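Local coordinates for protein PHB depolymerase (PDB 2D81) that probably hydrolyses the biopolyester polyhydroxybutyrate as a circularly permuted alpha/beta hydrolase, and binds an (R)-3-hydroxybutyrate trimer in its pocket, at residues A26-A31 with A304-Q309; P65-P70 with L112-G117; L223-H228 with G308-I313. All coordinates share one frame; numbering follows the deposited sequence.

Contact 1 (A26-A31 with A304-Q309); sequences AQLGVA and AAIVGQ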
loop_
_atom_site.group_PDB
_atom_site.type_symbol
_atom_site.label_atom_id
_atom_site.label_comp_id
_atom_site.label_asym_id
_atom_site.label_seq_id
_atom_site.Cartn_x
_atom_site.Cartn_y
_atom_site.Cartn_z
ATOM N N ALA A 26 2.300 5.261 0.559
ATOM C CA ALA A 26 3.094 6.473 0.377
ATOM C C ALA A 26 3.901 6.799 1.631
ATOM O O ALA A 26 5.035 7.266 1.537
ATOM C CB ALA A 26 2.190 7.649 0.013
ATOM N N GLN A 27 3.325 6.552 2.803
ATOM C CA GLN A 27 4.067 6.772 4.041
ATOM C C GLN A 27 5.301 5.881 4.099
ATOM O O GLN A 27 6.384 6.343 4.456
ATOM C CB GLN A 27 3.168 6.536 5.261
ATOM C CG GLN A 27 2.135 7.644 5.439
ATOM C CD GLN A 27 1.207 7.446 6.625
ATOM O OE1 GLN A 27 0.400 8.323 6.935
ATOM N NE2 GLN A 27 1.303 6.296 7.284
ATOM N N LEU A 28 5.141 4.610 3.739
ATOM C CA LEU A 28 6.277 3.691 3.654
ATOM C C LEU A 28 7.255 4.081 2.546
ATOM O O LEU A 28 8.472 4.051 2.740
ATOM C CB LEU A 28 5.781 2.263 3.419
ATOM C CG LEU A 28 5.093 1.594 4.610
ATOM C CD1 LEU A 28 4.229 0.432 4.133
ATOM C CD2 LEU A 28 6.150 1.117 5.601
ATOM N N GLY A 29 6.715 4.446 1.387
ATOM C CA GLY A 29 7.548 4.811 0.253
ATOM C C GLY A 29 8.406 6.036 0.515
ATOM O O GLY A 29 9.475 6.192 -0.076
ATOM N N VAL A 30 7.938 6.907 1.403
ATOM C CA VAL A 30 8.689 8.103 1.775
ATOM C C VAL A 30 9.581 7.865 2.994
ATOM O O VAL A 30 10.802 8.036 2.922
ATOM C CB VAL A 30 7.732 9.288 2.063
ATOM C CG1 VAL A 30 8.508 10.476 2.617
ATOM C CG2 VAL A 30 6.998 9.678 0.783
ATOM N N ALA A 31 8.977 7.472 4.111
ATOM C CA ALA A 31 9.715 7.345 5.367
ATOM C C ALA A 31 10.775 6.254 5.278
ATOM O O ALA A 31 11.864 6.384 5.848
ATOM C CB ALA A 31 8.753 7.052 6.518
ATOM N N ALA A 304 6.816 0.217 11.155
ATOM C CA ALA A 304 7.937 -0.555 11.682
ATOM C C ALA A 304 7.654 -2.057 11.619
ATOM O O ALA A 304 8.555 -2.860 11.352
ATOM C CB ALA A 304 8.229 -0.134 13.121
ATOM N N ALA A 305 6.403 -2.430 11.863
ATOM C CA ALA A 305 5.995 -3.832 11.803
ATOM C C ALA A 305 6.089 -4.355 10.373
ATOM O O ALA A 305 6.634 -5.432 10.130
ATOM C CB ALA A 305 4.570 -3.984 12.319
ATOM N N ILE A 306 5.555 -3.585 9.430
ATOM C CA ILE A 306 5.617 -3.953 8.023
ATOM C C ILE A 306 7.062 -4.040 7.537
ATOM O O ILE A 306 7.435 -4.988 6.848
ATOM C CB ILE A 306 4.830 -2.942 7.159
ATOM C CG1 ILE A 306 3.348 -2.979 7.561
ATOM C CG2 ILE A 306 4.979 -3.284 5.674
ATOM C CD1 ILE A 306 2.500 -1.890 6.914
ATOM N N VAL A 307 7.878 -3.057 7.905
ATOM C CA VAL A 307 9.290 -3.082 7.540
ATOM C C VAL A 307 9.999 -4.280 8.168
ATOM O O VAL A 307 10.893 -4.870 7.561
ATOM C CB VAL A 307 10.001 -1.782 7.977
ATOM C CG1 VAL A 307 11.506 -1.904 7.754
ATOM C CG2 VAL A 307 9.450 -0.608 7.179
ATOM N N GLY A 308 9.593 -4.637 9.383
ATOM C CA GLY A 308 10.182 -5.786 10.048
ATOM C C GLY A 308 9.862 -7.073 9.316
ATOM O O GLY A 308 10.707 -7.964 9.202
ATOM N N GLN A 309 8.633 -7.168 8.823
ATOM C CA GLN A 309 8.225 -8.288 7.989
ATOM C C GLN A 309 9.079 -8.346 6.731
ATOM O O GLN A 309 9.569 -9.407 6.347
ATOM C CB GLN A 309 6.748 -8.146 7.615
ATOM C CG GLN A 309 5.793 -8.334 8.791
ATOM C CD GLN A 309 4.353 -8.055 8.419
ATOM O OE1 GLN A 309 3.983 -8.132 7.251
ATOM N NE2 GLN A 309 3.527 -7.740 9.418
#
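L28 meets I306 and V307 in a small, wholly apolar helix-to-helix contact in the protein interior, between helix 20-31 and helix 301-314. The evidence for a side-chain contact alone is its geometry: the nearest pair of CA atoms, L28 and V307, is 8.4 Å apart, and the two segments bury 117 Å² in all, with every touching residue buried. One leucine fork bridges two neighbouring residues of the other helix. On one prong, L28 CD1 lies 4.0 Å from I306 CD1 and 4.1 Å from I306 CG2, so it meets both branches of the isoleucine, and the two side chains run roughly perpendicular to each other. The other prong, L28 CD2, rests 4.0 Å from V307 CG2; here leucine and valine pass alongside, pointing in opposing directions. The torsions account for the reach. L28 has CG opposite its carbonyl carbon (chi1 -71°) and thereby sends both methyls toward helix 301-314, while V307, with chi1 173°, leaves CG2 on the side of its backbone N, where it faces the leucine.

Strand 221-227 also packs against the contact, since L227 touches both L28 and I306 and V225 touches I306. M303, one turn before V307, also lies against L28, and Y32 packs on V307. On the same helix as L28, Q27 donates from NE2 to D286 O and touches W287, a residue of the substrate pocket. Helix 20-31 directly follows strand 13-18 and begins at the pocket residue S20, consistent with the helix of a nucleophile elbow. Its packing beside helix 301-314 over a shared strand matches the helix B and helix C pair on one side of the alpha/beta hydrolase sheet, reached here through a circular permutation.

Contact 2 (P65-P70 with L112-G117); sequences PSITTP and LKAQLG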
loop_
_atom_site.group_PDB
_atom_site.type_symbol
_atom_site.label_atom_id
_atom_site.label_comp_id
_atom_site.label_asym_id
_atom_site.label_seq_id
_atom_site.Cartn_x
_atom_site.Cartn_y
_atom_site.Cartn_z
ATOM N N PRO A 65 -6.755 19.209 -0.135
ATOM C CA PRO A 65 -5.938 19.361 1.072
ATOM C C PRO A 65 -4.687 20.188 0.792
ATOM O O PRO A 65 -4.141 20.146 -0.311
ATOM C CB PRO A 65 -5.608 17.920 1.451
ATOM C CG PRO A 65 -5.585 17.221 0.122
ATOM C CD PRO A 65 -6.805 17.801 -0.565
ATOM N N SER A 66 -4.241 20.946 1.788
ATOM C CA SER A 66 -3.004 21.704 1.648
ATOM C C SER A 66 -1.816 20.755 1.731
ATOM O O SER A 66 -1.835 19.793 2.500
ATOM C CB SER A 66 -2.892 22.756 2.753
ATOM O OG SER A 66 -1.688 23.497 2.622
ATOM N N ILE A 67 -0.782 21.025 0.944
ATOM C CA ILE A 67 0.450 20.257 1.050
ATOM C C ILE A 67 1.644 21.157 1.350
ATOM O O ILE A 67 2.794 20.733 1.241
ATOM C CB ILE A 67 0.740 19.466 -0.243
ATOM C CG1 ILE A 67 0.855 20.424 -1.429
ATOM C CG2 ILE A 67 -0.351 18.430 -0.471
ATOM C CD1 ILE A 67 1.419 19.775 -2.690
ATOM N N THR A 68 1.374 22.399 1.740
ATOM C CA THR A 68 2.456 23.320 2.067
ATOM C C THR A 68 3.293 22.775 3.223
ATOM O O THR A 68 4.507 22.596 3.091
ATOM C CB THR A 68 1.917 24.711 2.453
ATOM O OG1 THR A 68 1.079 25.205 1.401
ATOM C CG2 THR A 68 3.067 25.683 2.662
ATOM N N THR A 69 2.646 22.501 4.352
ATOM C CA THR A 69 3.360 21.986 5.515
ATOM C C THR A 69 3.814 20.539 5.316
ATOM O O THR A 69 4.913 20.171 5.726
ATOM C CB THR A 69 2.506 22.106 6.790
ATOM O OG1 THR A 69 2.191 23.489 7.015
ATOM C CG2 THR A 69 3.267 21.572 7.995
ATOM N N PRO A 70 2.975 19.696 4.690
ATOM C CA PRO A 70 3.405 18.308 4.483
ATOM C C PRO A 70 4.694 18.240 3.656
ATOM O O PRO A 70 5.604 17.469 3.964
ATOM C CB PRO A 70 2.215 17.690 3.751
ATOM C CG PRO A 70 1.057 18.399 4.385
ATOM C CD PRO A 70 1.533 19.842 4.416
ATOM N N LEU A 112 -1.204 14.667 -3.964
ATOM C CA LEU A 112 -0.105 13.729 -3.762
ATOM C C LEU A 112 0.867 13.805 -4.934
ATOM O O LEU A 112 2.084 13.810 -4.741
ATOM C CB LEU A 112 -0.629 12.298 -3.623
ATOM C CG LEU A 112 0.436 11.192 -3.591
ATOM C CD1 LEU A 112 1.343 11.355 -2.378
ATOM C CD2 LEU A 112 -0.262 9.837 -3.540
ATOM N N LYS A 113 0.330 13.859 -6.149
ATOM C CA LYS A 113 1.168 13.975 -7.336
ATOM C C LYS A 113 2.013 15.243 -7.251
ATOM O O LYS A 113 3.217 15.216 -7.492
ATOM C CB LYS A 113 0.306 14.019 -8.596
ATOM C CG LYS A 113 1.107 14.137 -9.888
ATOM C CD LYS A 113 0.184 14.149 -11.095
ATOM C CE LYS A 113 0.972 14.192 -12.391
ATOM N NZ LYS A 113 0.068 14.288 -13.568
ATOM N N ALA A 114 1.371 16.353 -6.903
ATOM C CA ALA A 114 2.052 17.641 -6.834
ATOM C C ALA A 114 3.130 17.604 -5.759
ATOM O O ALA A 114 4.239 18.113 -5.950
ATOM C CB ALA A 114 1.050 18.740 -6.529
ATOM N N GLN A 115 2.794 16.999 -4.626
ATOM C CA GLN A 115 3.723 16.914 -3.506
ATOM C C GLN A 115 4.973 16.125 -3.883
ATOM O O GLN A 115 6.093 16.588 -3.675
ATOM C CB GLN A 115 3.040 16.253 -2.309
ATOM C CG GLN A 115 3.961 16.021 -1.124
ATOM C CD GLN A 115 3.285 15.236 -0.024
ATOM O OE1 GLN A 115 2.733 14.163 -0.265
ATOM N NE2 GLN A 115 3.332 15.761 1.198
ATOM N N LEU A 116 4.776 14.931 -4.432
ATOM C CA LEU A 116 5.897 14.082 -4.824
ATOM C C LEU A 116 6.671 14.692 -5.988
ATOM O O LEU A 116 7.855 14.416 -6.162
ATOM C CB LEU A 116 5.396 12.679 -5.197
ATOM C CG LEU A 116 4.810 11.885 -4.027
ATOM C CD1 LEU A 116 4.262 10.553 -4.511
ATOM C CD2 LEU A 116 5.886 11.671 -2.976
ATOM N N GLY A 117 6.001 15.532 -6.771
ATOM C CA GLY A 117 6.661 16.184 -7.891
ATOM C C GLY A 117 7.837 17.051 -7.473
ATOM O O GLY A 117 8.720 17.357 -8.280
#
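The side-chain amide of Q115 meets the pyrrolidine ring of P70 at its nitrogen end and does not stack on it: P70 CB is 3.4 Å from Q115 NE2, and lies off the amide plane. NE2 also comes within 3.7 Å of P70 C. On the amide face turned to I67, the CG2 methyl of that isoleucine stands 4.9 Å from Q115 CD, too distant for a close stack. T71, M74 and P47 also touch the Q115 side chain.

The second half of the contact is apolar and centres on I67 CD1, which drives end-on into the surface of helix 106-116. It approaches Q115 N at 3.7 Å and Q115 CB at 3.9 Å, and reaches A114 CB at 4.0 Å, so the methyl sits against the backbone between two consecutive residues. I67 holds CG1 in the crowded position between N and carbonyl carbon (chi1 59°), with CD1 extended beyond it. The residue occupies the N-cap position of helix 68-77, and its O accepts a bond from T71 OG1.

Both ends of the Q115 amide are hydrogen-bonded outside the two segments, NE2 to Y48 O. Chemically, then, NE2 finds a polar partner in Y48, and the P70 atoms nearest it are carbons, CB and C, which makes that approach a packing contact. Between the two segments themselves the contact is van der Waals packing, supplemented by a bond just outside it, from Q111 NE2 of helix 106-116 to P65 O.

Contact 3 (L223-H228 with G308-I313); sequences LHVALH and GQVKQI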
loop_
_atom_site.group_PDB
_atom_site.type_symbol
_atom_site.label_atom_id
_atom_site.label_comp_id
_atom_site.label_asym_id
_atom_site.label_seq_id
_atom_site.Cartn_x
_atom_site.Cartn_y
_atom_site.Cartn_z
ATOM N N LEU A 223 9.889 -8.683 -4.118
ATOM C CA LEU A 223 8.861 -8.588 -3.090
ATOM C C LEU A 223 8.037 -7.315 -3.252
ATOM O O LEU A 223 8.580 -6.208 -3.262
ATOM C CB LEU A 223 9.503 -8.602 -1.701
ATOM C CG LEU A 223 8.577 -8.340 -0.505
ATOM C CD1 LEU A 223 7.563 -9.465 -0.358
ATOM C CD2 LEU A 223 9.417 -8.224 0.762
ATOM N N HIS A 224 6.726 -7.483 -3.379
ATOM C CA HIS A 224 5.801 -6.356 -3.362
ATOM C C HIS A 224 4.876 -6.496 -2.159
ATOM O O HIS A 224 4.291 -7.558 -1.933
ATOM C CB HIS A 224 4.962 -6.331 -4.643
ATOM C CG HIS A 224 4.082 -5.125 -4.768
ATOM N ND1 HIS A 224 4.574 -3.872 -5.062
ATOM C CD2 HIS A 224 2.742 -4.978 -4.625
ATOM C CE1 HIS A 224 3.577 -3.006 -5.096
ATOM N NE2 HIS A 224 2.455 -3.652 -4.834
ATOM N N VAL A 225 4.755 -5.420 -1.391
ATOM C CA VAL A 225 3.835 -5.374 -0.265
ATOM C C VAL A 225 2.549 -4.695 -0.724
ATOM O O VAL A 225 2.579 -3.566 -1.211
ATOM C CB VAL A 225 4.446 -4.570 0.906
ATOM C CG1 VAL A 225 3.500 -4.570 2.102
ATOM C CG2 VAL A 225 5.793 -5.167 1.292
ATOM N N ALA A 226 1.426 -5.392 -0.582
ATOM C CA ALA A 226 0.134 -4.850 -0.998
ATOM C C ALA A 226 -0.769 -4.615 0.211
ATOM O O ALA A 226 -1.039 -5.536 0.985
ATOM C CB ALA A 226 -0.541 -5.806 -1.981
ATOM N N LEU A 227 -1.239 -3.381 0.365
ATOM C CA LEU A 227 -1.989 -2.985 1.555
ATOM C C LEU A 227 -3.477 -2.752 1.288
ATOM O O LEU A 227 -3.849 -1.865 0.521
ATOM C CB LEU A 227 -1.375 -1.714 2.152
ATOM C CG LEU A 227 0.089 -1.813 2.587
ATOM C CD1 LEU A 227 0.595 -0.430 2.970
ATOM C CD2 LEU A 227 0.228 -2.781 3.754
ATOM N N HIS A 228 -4.321 -3.547 1.940
ATOM C CA HIS A 228 -5.769 -3.375 1.856
ATOM C C HIS A 228 -6.194 -2.026 2.443
ATOM O O HIS A 228 -5.429 -1.381 3.167
ATOM C CB HIS A 228 -6.470 -4.520 2.606
ATOM C CG HIS A 228 -6.279 -4.481 4.092
ATOM N ND1 HIS A 228 -6.959 -3.601 4.906
ATOM C CD2 HIS A 228 -5.479 -5.207 4.909
ATOM C CE1 HIS A 228 -6.588 -3.786 6.161
ATOM N NE2 HIS A 228 -5.690 -4.755 6.191
ATOM N N GLY A 308 9.593 -4.637 9.383
ATOM C CA GLY A 308 10.182 -5.786 10.048
ATOM C C GLY A 308 9.862 -7.073 9.316
ATOM O O GLY A 308 10.707 -7.964 9.202
ATOM N N GLN A 309 8.633 -7.168 8.823
ATOM C CA GLN A 309 8.225 -8.288 7.989
ATOM C C GLN A 309 9.079 -8.346 6.731
ATOM O O GLN A 309 9.569 -9.407 6.347
ATOM C CB GLN A 309 6.748 -8.146 7.615
ATOM C CG GLN A 309 5.793 -8.334 8.791
ATOM C CD GLN A 309 4.353 -8.055 8.419
ATOM O OE1 GLN A 309 3.983 -8.132 7.251
ATOM N NE2 GLN A 309 3.527 -7.740 9.418
ATOM N N VAL A 310 9.262 -7.196 6.092
ATOM C CA VAL A 310 10.053 -7.130 4.872
ATOM C C VAL A 310 11.491 -7.565 5.132
ATOM O O VAL A 310 12.061 -8.346 4.368
ATOM C CB VAL A 310 10.055 -5.700 4.294
ATOM C CG1 VAL A 310 11.089 -5.582 3.188
ATOM C CG2 VAL A 310 8.671 -5.364 3.763
ATOM N N LYS A 311 12.076 -7.054 6.211
ATOM C CA LYS A 311 13.466 -7.356 6.538
ATOM C C LYS A 311 13.661 -8.859 6.714
ATOM O O LYS A 311 14.688 -9.412 6.314
ATOM C CB LYS A 311 13.875 -6.642 7.827
ATOM C CG LYS A 311 13.776 -5.123 7.785
ATOM C CD LYS A 311 14.998 -4.479 7.158
ATOM C CE LYS A 311 14.941 -2.965 7.310
ATOM N NZ LYS A 311 16.176 -2.288 6.831
ATOM N N GLN A 312 12.673 -9.515 7.317
ATOM C CA GLN A 312 12.738 -10.956 7.537
ATOM C C GLN A 312 12.714 -11.705 6.208
ATOM O O GLN A 312 13.526 -12.601 5.974
ATOM C CB GLN A 312 11.569 -11.405 8.416
ATOM C CG GLN A 312 11.402 -12.921 8.561
ATOM C CD GLN A 312 12.645 -13.619 9.087
ATOM O OE1 GLN A 312 13.541 -12.987 9.649
ATOM N NE2 GLN A 312 12.699 -14.935 8.915
ATOM N N ILE A 313 11.789 -11.325 5.334
ATOM C CA ILE A 313 11.652 -11.994 4.047
ATOM C C ILE A 313 12.911 -11.872 3.189
ATOM O O ILE A 313 13.312 -12.834 2.539
ATOM C CB ILE A 313 10.445 -11.438 3.265
ATOM C CG1 ILE A 313 9.148 -11.850 3.971
ATOM C CG2 ILE A 313 10.466 -11.945 1.825
ATOM C CD1 ILE A 313 7.902 -11.165 3.448
#
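L223 and V225 face helix 301-314 from a strand running nearly antiparallel to it: the segment axes make an angle of 158° and approach to 10.5 Å. This is the helix-on-sheet layer of the alpha/beta hydrolase fold, in which strand 221-227, set between strands 13-18 and 256-260, is covered by the helix. The alternation of the strand turns L223 and V225 to the helix, and sends H224 the other way, to hydrogen bonds with S14 and S16.

V310 is the pivot, using both methyls. With its first torsion at 169°, CG1 lies opposite the backbone N and CG2 beside it, which spreads the two methyls between the strand residues. CG1 of V310 is 4.0 Å from L223 CD2, while CG2 of V310 is 3.8 Å from V225 CG2; both pairs meet at a slant. V310 further touches V13 of the adjoining strand. One turn along, I313 runs across L223 at about a right angle. The isoleucine brings both of its branches to the leucine fork: I313 CG2 lies 4.0 Å from L223 CD2, and I313 CD1 lies 4.2 Å from L223 CD1.

How the contacts relate
Contacts 1 and 3 form one continuous core: they share G308 and Q309 of helix 301-314, and their centres are 8 Å apart. L227 joins them, its CD1 lying 3.9 Å from L28 CD1 and its CD2 4.0 Å from I306 CD1. Contact 2 is peripheral, its centre about 20 Å from that of contact 1, although their nearest atoms come within about 4 Å without touching; contact 3, about 26 Å away between centres, lies across the chain's centre from it. Pocket residues lie near parts of all three along the chain (S20, M60, T103, C230), and in space Q27 of 26-31 touches the pocket residue W287.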